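Local coordinates for surface presentation of antigens protein SpaO (Salmonella typhimurium, PDB 4YX7) that takes part in the secretory pathway that presents the surface determinants Salmonella needs to enter mammalian cells, this fragment being an internal domain of this FliN/MopA/SpaO-family protein, at residues D20-R23 with S24-G27. Numbering follows the deposited sequence.
Sequences DTQR and SLLG
Gln-22 and Leu-25 close a type I beta turn, in which the chain leaves its strand and reverses over Arg-23 and Ser-24. The evidence is one backbone hydrogen bond, Leu-25 N to Gln-22 O, 2.9 Å long and nearly straight at 166° about the hydrogen. Its donor stands above the carbonyl plane, 40° out of it. The backbone angles of Arg-23 and Ser-24, both in the right-handed helical region, suit the two central positions of such a turn.

Apolar contacts are made by Leu-25. Its CB lies 3.6 Å from Thr-21 CG2, and its CD2 lies 3.8 Å from the same methyl. With Thr-21 OG1 beside the backbone N (chi1 -59°), CG2 stands anti to that N and faces the leucine, while OG1 makes a weak hydrogen bond to Ser-19 O. The other branch, Leu-25 CD1, lies 3.3 Å from Gln-22 O and 3.8 Å from Gln-22 CB, the two side chains crossing at about a right angle.

A separate van der Waals contact sets the hydroxyl Ser-24 OG 3.6 Å from the methylene Gln-22 CG.

The turn follows directly on the end of strand 9-22 and begins the loop to strand 34-36. Residues 20-22 pair antiparallel with a strand of another protein chain, continuing the sheet across the interface. Thr-21 packs on apolar side chains of both other chains, and Leu-25 on one of them.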
loop_
_atom_site.group_PDB
_atom_site.type_symbol
_atom_site.label_atom_id
_atom_site.label_comp_id
_atom_site.label_asym_id
_atom_site.label_seq_id
_atom_site.Cartn_x
_atom_site.Cartn_y
_atom_site.Cartn_z
ATOM N N ASP A 20 -0.583 -23.391 -0.543
ATOM C CA ASP A 20 -0.928 -24.725 -1.013
ATOM C C ASP A 20 -2.431 -24.830 -1.279
ATOM O O ASP A 20 -3.258 -24.659 -0.376
ATOM C CB ASP A 20 -0.484 -25.786 -0.014
ATOM C CG ASP A 20 0.836 -26.428 -0.394
ATOM O OD1 ASP A 20 1.013 -26.752 -1.590
ATOM O OD2 ASP A 20 1.692 -26.625 0.501
ATOM N N THR A 21 -2.767 -25.114 -2.534
ATOM C CA THR A 21 -4.148 -25.113 -3.021
ATOM C C THR A 21 -4.624 -26.528 -3.353
ATOM O O THR A 21 -3.895 -27.333 -3.934
ATOM C CB THR A 21 -4.308 -24.258 -4.267
ATOM O OG1 THR A 21 -3.906 -22.931 -3.947
ATOM C CG2 THR A 21 -5.776 -24.250 -4.756
ATOM N N GLN A 22 -5.865 -26.824 -3.014
ATOM C CA GLN A 22 -6.326 -28.161 -3.176
ATOM C C GLN A 22 -6.665 -28.012 -4.676
ATOM O O GLN A 22 -7.274 -27.000 -5.066
ATOM C CB GLN A 22 -7.474 -28.443 -2.184
ATOM C CG GLN A 22 -8.170 -29.810 -2.135
ATOM C CD GLN A 22 -9.652 -29.571 -1.828
ATOM O OE1 GLN A 22 -10.034 -28.455 -1.431
ATOM N NE2 GLN A 22 -10.464 -30.631 -1.888
ATOM N N ARG A 23 -6.254 -28.963 -5.521
ATOM C CA ARG A 23 -6.433 -28.777 -6.960
ATOM C C ARG A 23 -7.915 -28.652 -7.312
ATOM O O ARG A 23 -8.274 -28.186 -8.390
ATOM C CB ARG A 23 -5.786 -29.911 -7.743
ATOM C CG ARG A 23 -4.308 -30.072 -7.481
ATOM C CD ARG A 23 -3.792 -31.347 -8.083
ATOM N NE ARG A 23 -2.503 -31.724 -7.517
ATOM C CZ ARG A 23 -1.336 -31.621 -8.144
ATOM N NH1 ARG A 23 -1.272 -31.149 -9.379
ATOM N NH2 ARG A 23 -0.227 -32.002 -7.530
ATOM N N SER A 24 -8.773 -29.017 -6.367
ATOM C CA SER A 24 -10.213 -28.924 -6.558
ATOM C C SER A 24 -10.716 -27.483 -6.638
ATOM O O SER A 24 -11.872 -27.248 -7.002
ATOM C CB SER A 24 -10.931 -29.645 -5.423
ATOM O OG SER A 24 -10.183 -30.771 -4.991
ATOM N N LEU A 25 -9.861 -26.524 -6.284
ATOM C CA LEU A 25 -10.245 -25.114 -6.306
ATOM C C LEU A 25 -10.253 -24.574 -7.720
ATOM O O LEU A 25 -11.169 -23.861 -8.105
ATOM C CB LEU A 25 -9.318 -24.273 -5.434
ATOM C CG LEU A 25 -9.768 -24.182 -3.974
ATOM C CD1 LEU A 25 -9.649 -25.534 -3.267
ATOM C CD2 LEU A 25 -9.020 -23.105 -3.229
ATOM N N LEU A 26 -9.227 -24.911 -8.488
ATOM C CA LEU A 26 -9.243 -24.669 -9.924
ATOM C C LEU A 26 -10.100 -25.751 -10.583
ATOM O O LEU A 26 -9.812 -26.944 -10.443
ATOM C CB LEU A 26 -7.830 -24.696 -10.491
ATOM C CG LEU A 26 -6.772 -24.285 -9.473
ATOM C CD1 LEU A 26 -5.371 -24.572 -9.950
ATOM C CD2 LEU A 26 -6.935 -22.834 -9.226
ATOM N N GLY A 27 -11.141 -25.357 -11.309
ATOM C CA GLY A 27 -11.439 -23.968 -11.554
ATOM C C GLY A 27 -12.749 -23.515 -10.940
ATOM O O GLY A 27 -13.784 -23.466 -11.601
#